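Local coordinates for Lin2722 protein (Listeria innocua, PDB 3DS8) that is of unknown function but has an alpha/beta-hydrolase fold with a probable serine nucleophile, consistent with hydrolase activity, at residues A[40-45]-A[65-70]; A[71-76]-A[101-106]; A[35-40]-A[60-65]. All blocks are in the same frame, centred on the assembly; numbering follows the deposited sequence.

Interaction 1 of 3, residues A[40-45]-A[65-70]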
loop_
_atom_site.group_PDB
_atom_site.type_symbol
_atom_site.label_atom_id
_atom_site.label_comp_id
_atom_site.label_asym_id
_atom_site.label_seq_id
_atom_site.Cartn_x
_atom_site.Cartn_y
_atom_site.Cartn_z
ATOM N N THR A 40 12.457 -11.746 2.223
ATOM C CA THR A 40 11.980 -11.632 3.575
ATOM C C THR A 40 13.048 -10.967 4.443
ATOM O O THR A 40 14.248 -11.033 4.137
ATOM C CB THR A 40 11.626 -13.020 4.097
ATOM O OG1 THR A 40 12.750 -13.871 3.954
ATOM C CG2 THR A 40 10.454 -13.663 3.273
ATOM N N VAL A 41 12.616 -10.336 5.523
ATOM C CA VAL A 41 13.542 -9.605 6.416
ATOM C C VAL A 41 13.173 -9.934 7.854
ATOM O O VAL A 41 12.014 -10.224 8.179
ATOM C CB VAL A 41 13.568 -8.053 6.141
ATOM C CG1 VAL A 41 12.162 -7.398 6.386
ATOM C CG2 VAL A 41 14.641 -7.305 7.024
ATOM N N ASN A 42 14.201 -9.940 8.694
ATOM C CA ASN A 42 14.091 -10.225 10.105
ATOM C C ASN A 42 14.913 -9.136 10.792
ATOM O O ASN A 42 16.106 -8.976 10.502
ATOM C CB ASN A 42 14.693 -11.599 10.353
ATOM C CG ASN A 42 14.582 -12.075 11.773
ATOM O OD1 ASN A 42 14.354 -11.315 12.728
ATOM N ND2 ASN A 42 14.793 -13.364 11.931
ATOM N N SER A 43 14.288 -8.451 11.731
ATOM C CA SER A 43 14.948 -7.423 12.536
ATOM C C SER A 43 16.153 -7.943 13.314
ATOM O O SER A 43 16.928 -7.129 13.815
ATOM C CB SER A 43 13.957 -6.813 13.536
ATOM O OG SER A 43 13.653 -7.732 14.572
ATOM N N GLU A 44 16.284 -9.271 13.455
ATOM C CA GLU A 44 17.443 -9.917 14.093
ATOM C C GLU A 44 18.694 -9.644 13.276
ATOM O O GLU A 44 19.811 -9.671 13.818
ATOM C CB GLU A 44 17.289 -11.449 14.172
ATOM C CG GLU A 44 16.220 -11.990 15.136
ATOM C CD GLU A 44 15.909 -13.481 14.878
ATOM O OE1 GLU A 44 16.865 -14.277 14.643
ATOM O OE2 GLU A 44 14.699 -13.841 14.877
ATOM N N GLY A 45 18.497 -9.442 11.973
ATOM C CA GLY A 45 19.543 -9.026 11.065
ATOM C C GLY A 45 19.743 -9.904 9.826
ATOM O O GLY A 45 20.898 -10.053 9.419
ATOM N N GLY A 65 8.032 -10.424 2.792
ATOM C CA GLY A 65 7.590 -10.933 4.068
ATOM C C GLY A 65 8.395 -10.361 5.212
ATOM O O GLY A 65 9.597 -10.363 5.160
ATOM N N PHE A 66 7.717 -9.919 6.260
ATOM C CA PHE A 66 8.361 -9.589 7.535
ATOM C C PHE A 66 8.244 -10.754 8.511
ATOM O O PHE A 66 7.128 -11.137 8.895
ATOM C CB PHE A 66 7.668 -8.384 8.156
ATOM C CG PHE A 66 7.826 -7.116 7.384
ATOM C CD1 PHE A 66 8.999 -6.406 7.459
ATOM C CD2 PHE A 66 6.807 -6.636 6.571
ATOM C CE1 PHE A 66 9.163 -5.211 6.751
ATOM C CE2 PHE A 66 6.978 -5.485 5.821
ATOM C CZ PHE A 66 8.162 -4.741 5.949
ATOM N N GLU A 67 9.370 -11.308 8.968
ATOM C CA GLU A 67 9.299 -12.392 9.969
ATOM C C GLU A 67 8.589 -11.908 11.251
ATOM O O GLU A 67 7.846 -12.665 11.897
ATOM C CB GLU A 67 10.683 -12.887 10.372
ATOM C CG GLU A 67 10.577 -14.043 11.382
ATOM C CD GLU A 67 11.717 -15.072 11.347
ATOM O OE1 GLU A 67 12.785 -14.824 10.738
ATOM O OE2 GLU A 67 11.512 -16.157 11.948
ATOM N N GLN A 68 8.844 -10.661 11.608
ATOM C CA GLN A 68 8.179 -10.013 12.736
ATOM C C GLN A 68 6.880 -9.418 12.215
ATOM O O GLN A 68 6.779 -8.219 11.955
ATOM C CB GLN A 68 9.081 -8.964 13.389
ATOM C CG GLN A 68 10.205 -9.610 14.218
ATOM C CD GLN A 68 11.455 -9.855 13.445
ATOM O OE1 GLN A 68 11.832 -9.043 12.599
ATOM N NE2 GLN A 68 12.155 -10.952 13.764
ATOM N N ASN A 69 5.896 -10.296 12.059
ATOM C CA ASN A 69 4.701 -10.009 11.240
ATOM C C ASN A 69 3.564 -9.358 12.025
ATOM O O ASN A 69 2.463 -9.159 11.502
ATOM C CB ASN A 69 4.275 -11.266 10.450
ATOM C CG ASN A 69 3.621 -12.346 11.322
ATOM O OD1 ASN A 69 3.748 -12.332 12.527
ATOM N ND2 ASN A 69 2.992 -13.340 10.683
ATOM N N GLN A 70 3.839 -8.975 13.273
ATOM C CA GLN A 70 2.879 -8.170 14.072
ATOM C C GLN A 70 3.506 -6.875 14.572
ATOM O O GLN A 70 2.923 -6.179 15.401
ATOM C CB GLN A 70 2.314 -8.952 15.261
ATOM C CG GLN A 70 1.694 -10.235 14.887
ATOM C CD GLN A 70 0.255 -10.137 14.496
ATOM O OE1 GLN A 70 -0.301 -9.055 14.344
ATOM N NE2 GLN A 70 -0.384 -11.314 14.328
HETATM O O HOH W 1 10.518 -8.489 10.181
#
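T40 and V41 pair in parallel with G65 and F66 at the C-terminal ends of strands 36-42 and 61-66, and side chains continue the contact where the backbones leave the sheet. Two backbone bonds close the pairing: V41 N donates to G65 O at 3.0 Å, and V41 O accepts from E67 N, also at 3.0 Å. The methyl CG2 of T40 lies against G65, whose lack of a side chain leaves room for it on that face. On the face of V41 and F66, CG1 of V41 rests obliquely against the ring, 3.5 Å from F66 CD1.

Beyond the strands, Q68 OE1 takes the place of the next main-chain acceptor, receiving S43 N at 2.7 Å and, more weakly, S43 OG. The Q68 chain bends at chi2 (91°), which turns the amide back toward the turn after N42. Q68 NE2 points almost straight at N42 OD1, though the 2.5 Å separation is too short to be taken at face value. A water donates to both V41 O and Q68 OE1 and accepts from Q68 N, filling the angle between the diverging chains. With CG anti to the backbone N (chi1 -177°), the N42 amide extends beside E44, which gives its N to N42 OD1 at 2.9 Å, closing an Asx turn, and takes N42 ND2 on OE2. E67 OE1 lies 2.8 Å from N42 ND2, but at a poor angle for a bond.

Helix 73-91 covers this end of the sheet: W79 touches V41, S43, F66 and Q68, and W76 stacks on F66 and donates to Q68 O. Strand 36-42 is flanked on its far side by antiparallel strand 46-50, where K48 makes a backbone bond to T40.

Interaction 2 of 3, residues A[71-76]-A[101-106]. With SO4 (sulfate ion), chain B.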
loop_
_atom_site.group_PDB
_atom_site.type_symbol
_atom_site.label_atom_id
_atom_site.label_comp_id
_atom_site.label_asym_id
_atom_site.label_seq_id
_atom_site.Cartn_x
_atom_site.Cartn_y
_atom_site.Cartn_z
ATOM N N ALA A 71 4.654 -6.497 14.012
ATOM C CA ALA A 71 5.302 -5.249 14.417
ATOM C C ALA A 71 4.635 -4.004 13.853
ATOM O O ALA A 71 3.778 -4.056 12.948
ATOM C CB ALA A 71 6.840 -5.293 14.009
ATOM N N THR A 72 5.062 -2.839 14.352
ATOM C CA THR A 72 4.438 -1.579 13.982
ATOM C C THR A 72 4.809 -1.215 12.547
ATOM O O THR A 72 5.867 -1.579 12.050
ATOM C CB THR A 72 4.916 -0.411 14.887
ATOM O OG1 THR A 72 6.316 -0.153 14.657
ATOM C CG2 THR A 72 4.711 -0.779 16.351
ATOM N N PRO A 73 3.928 -0.481 11.887
ATOM C CA PRO A 73 4.215 -0.147 10.503
ATOM C C PRO A 73 5.470 0.705 10.356
ATOM O O PRO A 73 6.138 0.606 9.317
ATOM C CB PRO A 73 2.975 0.573 10.029
ATOM C CG PRO A 73 2.200 0.922 11.200
ATOM C CD PRO A 73 2.620 0.029 12.340
ATOM N N ASP A 74 5.802 1.533 11.355
ATOM C CA ASP A 74 7.044 2.296 11.225
ATOM C C ASP A 74 8.276 1.429 11.403
ATOM O O ASP A 74 9.299 1.665 10.727
ATOM C CB ASP A 74 7.063 3.593 12.060
ATOM C CG ASP A 74 6.894 3.391 13.513
ATOM O OD1 ASP A 74 6.262 2.419 13.943
ATOM O OD2 ASP A 74 7.346 4.306 14.252
ATOM N N ASP A 75 8.202 0.377 12.231
ATOM C CA ASP A 75 9.296 -0.618 12.249
ATOM C C ASP A 75 9.412 -1.369 10.904
ATOM O O ASP A 75 10.540 -1.542 10.352
ATOM C CB ASP A 75 9.127 -1.604 13.372
ATOM C CG ASP A 75 9.572 -1.015 14.726
ATOM O OD1 ASP A 75 10.290 -0.009 14.750
ATOM O OD2 ASP A 75 9.195 -1.547 15.736
ATOM N N TRP A 76 8.272 -1.760 10.368
ATOM C CA TRP A 76 8.255 -2.378 9.034
ATOM C C TRP A 76 8.923 -1.471 7.980
ATOM O O TRP A 76 9.724 -1.937 7.161
ATOM C CB TRP A 76 6.831 -2.719 8.604
ATOM C CG TRP A 76 6.313 -3.990 9.170
ATOM C CD1 TRP A 76 6.839 -4.754 10.160
ATOM C CD2 TRP A 76 5.117 -4.635 8.754
ATOM N NE1 TRP A 76 6.027 -5.855 10.402
ATOM C CE2 TRP A 76 4.963 -5.802 9.536
ATOM C CE3 TRP A 76 4.173 -4.348 7.759
ATOM C CZ2 TRP A 76 3.871 -6.671 9.384
ATOM C CZ3 TRP A 76 3.097 -5.226 7.593
ATOM C CH2 TRP A 76 2.948 -6.356 8.419
ATOM N N HIS A 101 -1.568 -4.670 2.054
ATOM C CA HIS A 101 -2.803 -4.959 2.771
ATOM C C HIS A 101 -2.626 -4.458 4.198
ATOM O O HIS A 101 -1.663 -4.853 4.874
ATOM C CB HIS A 101 -3.037 -6.461 2.718
ATOM C CG HIS A 101 -4.242 -6.951 3.450
ATOM N ND1 HIS A 101 -5.450 -6.278 3.504
ATOM C CD2 HIS A 101 -4.423 -8.109 4.139
ATOM C CE1 HIS A 101 -6.306 -7.001 4.215
ATOM N NE2 HIS A 101 -5.711 -8.112 4.605
ATOM N N SER A 102 -3.560 -3.632 4.640
ATOM C CA SER A 102 -3.682 -3.185 6.021
ATOM C C SER A 102 -2.381 -2.571 6.552
ATOM O O SER A 102 -1.942 -1.566 6.014
ATOM C CB SER A 102 -4.284 -4.303 6.896
ATOM O OG SER A 102 -4.781 -3.696 8.104
ATOM N N ASN A 103 -1.744 -3.171 7.570
ATOM C CA ASN A 103 -0.446 -2.675 8.060
ATOM C C ASN A 103 0.595 -2.482 6.958
ATOM O O ASN A 103 1.451 -1.587 7.033
ATOM C CB ASN A 103 0.122 -3.612 9.158
ATOM C CG ASN A 103 1.069 -2.904 10.105
ATOM O OD1 ASN A 103 0.692 -1.867 10.675
ATOM N ND2 ASN A 103 2.302 -3.458 10.318
ATOM N N GLY A 104 0.535 -3.319 5.943
ATOM C CA GLY A 104 1.459 -3.201 4.795
ATOM C C GLY A 104 1.331 -1.922 4.042
ATOM O O GLY A 104 2.338 -1.339 3.590
ATOM N N GLY A 105 0.097 -1.466 3.866
ATOM C CA GLY A 105 -0.135 -0.120 3.291
ATOM C C GLY A 105 0.381 1.021 4.153
ATOM O O GLY A 105 0.899 2.009 3.625
ATOM N N LEU A 106 0.308 0.886 5.479
ATOM C CA LEU A 106 0.883 1.872 6.391
ATOM C C LEU A 106 2.419 1.920 6.291
ATOM O O LEU A 106 3.006 2.975 6.280
ATOM C CB LEU A 106 0.447 1.650 7.827
ATOM C CG LEU A 106 -1.060 1.637 8.120
ATOM C CD1 LEU A 106 -1.347 1.321 9.588
ATOM C CD2 LEU A 106 -1.635 2.971 7.647
HETATM S S SO4 B . -3.561 -4.924 10.326
HETATM O O1 SO4 B . -3.937 -3.498 10.200
HETATM O O2 SO4 B . -4.686 -5.788 10.024
HETATM O O3 SO4 B . -2.495 -5.271 9.378
HETATM O O4 SO4 B . -3.120 -5.148 11.736
#
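N103 meets W76, A71 and P73 where the first turns of helices 73-91 and 103-114 come together. Its polar contacts centre on ND2, which donates a weak, bent bond to A71 O (3.1 Å, 124° at the hydrogen). The same nitrogen sits over one face of the W76 indole, 3.3 Å from W76 CE3 and displaced toward the rim, with the amide plane turned 66° from the ring. With CG anti to the backbone N (chi1 -155°), the N103 amide reaches across to the other helix, and its OD1 faces the P73 ring, 3.2 Å from P73 CD.

Apolar contact comes from P73 and L106, whose side chains run alongside each other with their CB atoms 3.5 Å apart. G104 abuts the indole edge, its N 3.6 Å from W76 CZ3. The indole NE1 is turned elsewhere, to Q68 O.

A sulfate, probably from the crystallisation liquor, accepts a bond from N103 N to its O3 at 2.9 Å; S12 OG and H222 NE2 also bond to it. Its approach to S102 OG is too close for an ordinary contact and remains doubtful.

S102 has the strained backbone, with positive phi, of a turn between strand and helix. With G100 and G104 it fits the GxSxG nucleophile elbow of alpha/beta hydrolases, and with H222 and D188 it probably forms a Ser-His-Asp triad.

Interaction 3 of 3, residues A[35-40]-A[60-65]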
loop_
_atom_site.group_PDB
_atom_site.type_symbol
_atom_site.label_atom_id
_atom_site.label_comp_id
_atom_site.label_asym_id
_atom_site.label_seq_id
_atom_site.Cartn_x
_atom_site.Cartn_y
_atom_site.Cartn_z
ATOM N N GLU A 35 7.578 -12.340 -14.002
ATOM C CA GLU A 35 8.567 -12.931 -13.093
ATOM C C GLU A 35 8.331 -12.423 -11.671
ATOM O O GLU A 35 7.765 -11.344 -11.468
ATOM C CB GLU A 35 10.008 -12.594 -13.486
ATOM C CG GLU A 35 10.448 -13.030 -14.861
ATOM C CD GLU A 35 11.917 -12.687 -15.167
ATOM O OE1 GLU A 35 12.721 -12.575 -14.234
ATOM O OE2 GLU A 35 12.274 -12.596 -16.358
ATOM N N ALA A 36 8.758 -13.234 -10.695
ATOM C CA ALA A 36 8.630 -12.855 -9.289
ATOM C C ALA A 36 9.844 -13.308 -8.490
ATOM O O ALA A 36 10.525 -14.267 -8.857
ATOM C CB ALA A 36 7.388 -13.420 -8.657
ATOM N N LEU A 37 10.070 -12.598 -7.410
ATOM C CA LEU A 37 11.101 -12.872 -6.423
ATOM C C LEU A 37 10.405 -12.830 -5.041
ATOM O O LEU A 37 9.451 -12.074 -4.855
ATOM C CB LEU A 37 12.154 -11.767 -6.562
ATOM C CG LEU A 37 13.396 -11.708 -5.741
ATOM C CD1 LEU A 37 14.386 -10.689 -6.340
ATOM C CD2 LEU A 37 12.975 -11.340 -4.416
ATOM N N THR A 38 10.818 -13.688 -4.104
ATOM C CA THR A 38 10.352 -13.574 -2.719
ATOM C C THR A 38 11.489 -13.023 -1.868
ATOM O O THR A 38 12.619 -13.478 -1.981
ATOM C CB THR A 38 9.820 -14.918 -2.176
ATOM O OG1 THR A 38 8.621 -15.260 -2.888
ATOM C CG2 THR A 38 9.520 -14.850 -0.656
HETATM N N MSE A 39 11.198 -12.021 -1.037
HETATM C CA MSE A 39 12.202 -11.446 -0.159
HETATM C C MSE A 39 11.641 -11.417 1.227
HETATM O O MSE A 39 10.501 -11.044 1.411
HETATM C CB MSE A 39 12.536 -10.001 -0.487
HETATM C CG MSE A 39 13.341 -9.770 -1.689
HETATM SE SE MSE A 39 13.910 -7.853 -1.660
HETATM C CE MSE A 39 15.242 -7.887 -0.322
ATOM N N THR A 40 12.457 -11.746 2.223
ATOM C CA THR A 40 11.980 -11.632 3.575
ATOM C C THR A 40 13.048 -10.967 4.443
ATOM O O THR A 40 14.248 -11.033 4.137
ATOM C CB THR A 40 11.626 -13.020 4.097
ATOM O OG1 THR A 40 12.750 -13.871 3.954
ATOM C CG2 THR A 40 10.454 -13.663 3.273
ATOM N N PRO A 60 8.260 -6.987 -12.663
ATOM C CA PRO A 60 8.536 -8.109 -11.769
ATOM C C PRO A 60 7.924 -7.882 -10.392
ATOM O O PRO A 60 7.958 -6.779 -9.861
ATOM C CB PRO A 60 10.058 -8.164 -11.721
ATOM C CG PRO A 60 10.480 -6.786 -12.055
ATOM C CD PRO A 60 9.499 -6.303 -13.071
ATOM N N ILE A 61 7.345 -8.932 -9.841
ATOM C CA ILE A 61 6.711 -8.894 -8.540
ATOM C C ILE A 61 7.708 -9.286 -7.427
ATOM O O ILE A 61 8.430 -10.298 -7.508
ATOM C CB ILE A 61 5.455 -9.786 -8.538
ATOM C CG1 ILE A 61 4.394 -9.171 -9.473
ATOM C CG2 ILE A 61 4.894 -9.986 -7.093
ATOM C CD1 ILE A 61 3.208 -10.080 -9.670
ATOM N N ILE A 62 7.748 -8.463 -6.393
ATOM C CA ILE A 62 8.510 -8.765 -5.186
ATOM C C ILE A 62 7.540 -9.115 -4.055
ATOM O O ILE A 62 6.854 -8.255 -3.489
ATOM C CB ILE A 62 9.421 -7.592 -4.777
ATOM C CG1 ILE A 62 10.221 -7.059 -5.984
ATOM C CG2 ILE A 62 10.298 -7.994 -3.528
ATOM C CD1 ILE A 62 11.175 -8.008 -6.680
ATOM N N LYS A 63 7.437 -10.399 -3.776
ATOM C CA LYS A 63 6.586 -10.879 -2.700
ATOM C C LYS A 63 7.364 -10.710 -1.406
ATOM O O LYS A 63 8.338 -11.403 -1.161
ATOM C CB LYS A 63 6.206 -12.338 -2.930
ATOM C CG LYS A 63 5.460 -12.545 -4.231
ATOM C CD LYS A 63 4.951 -13.985 -4.379
ATOM C CE LYS A 63 4.240 -14.175 -5.686
ATOM N NZ LYS A 63 3.826 -15.601 -5.868
ATOM N N PHE A 64 6.908 -9.802 -0.571
ATOM C CA PHE A 64 7.695 -9.414 0.596
ATOM C C PHE A 64 7.145 -9.996 1.896
ATOM O O PHE A 64 5.934 -10.018 2.108
ATOM C CB PHE A 64 7.781 -7.889 0.684
ATOM C CG PHE A 64 8.922 -7.419 1.494
ATOM C CD1 PHE A 64 10.163 -7.241 0.909
ATOM C CD2 PHE A 64 8.776 -7.189 2.847
ATOM C CE1 PHE A 64 11.247 -6.840 1.648
ATOM C CE2 PHE A 64 9.858 -6.773 3.609
ATOM C CZ PHE A 64 11.104 -6.603 3.013
ATOM N N GLY A 65 8.032 -10.424 2.792
ATOM C CA GLY A 65 7.590 -10.933 4.068
ATOM C C GLY A 65 8.395 -10.361 5.212
ATOM O O GLY A 65 9.597 -10.363 5.160
#
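Residues 35-40 and 60-65 exchange backbone bonds in the alternating pattern of parallel strands, residue 36 lying beside 61 and 40 beside 65. The donors and acceptors facing across the pair are matched: I61 N bonds to E35 O, L37 N to I61 O, K63 N to L37 O, N of the selenomethionine M39 to K63 O and G65 N to M39 O. Lengths run from 2.8 Å for L37 N to I61 O up to 2.9 Å for M39 N to K63 O. Several of these carbonyls receive a second, weaker approach from a CA-H; A36 CA, for example, stands 3.1 Å from I61 O.

Backbone groups on the outer sides bond to the adjoining strands of the alpha/beta-hydrolase sheet: T38 to E50, I62 to I6 and L8. The pair thus lies between strands 46-50 and 6-9; the N-to-C directions of strands 36-40 and 61-65 differ by 21°.

On the face of L37, M39, I62 and F64 the contact is apolar. L37 CB meets I62 CD1 at 3.9 Å, the two side chains lying alongside one another. CG2 of I62 reaches M39 CG at 4.0 Å. M39 CB lies 3.9 Å from F64 CD1, and M39 O stands over one face of that ring, offset toward its rim. Helix 73-91 covers this face, M84 touching both M39 and F64.

On the opposite face A36, I61 and K63 pack against helix 20-30, while T38 touches A16 of a loop. Here T38 OG1 touches K63 CB at 3.8 Å; beyond CG the lysine runs fully extended, carrying NZ away from strand 36-40 to a salt bridge with D20. The carboxylate of E35 also finds its partner outside the pair, in the hydroxyl of T54.

From the N terminus, strand 36-42 enters interaction 3 and then, through shared T40, interaction 1. The chain turns back through strand 46-50 and returns as strand 61-66, closing first interaction 3 and then interaction 1, with G65 common to both. Their segments alternate along the chain, so the two contacts cross, their centres about 14 Å apart; V41 CG1 also packs against F64. Interaction 2 opens only after both have closed. Its loop runs through helix 73-91 and strand 95-101 to helix 103-114. Q68 and W76 join interactions 1 and 2, tying the outer sheet to the elbow, whereas interactions 2 and 3 do not touch.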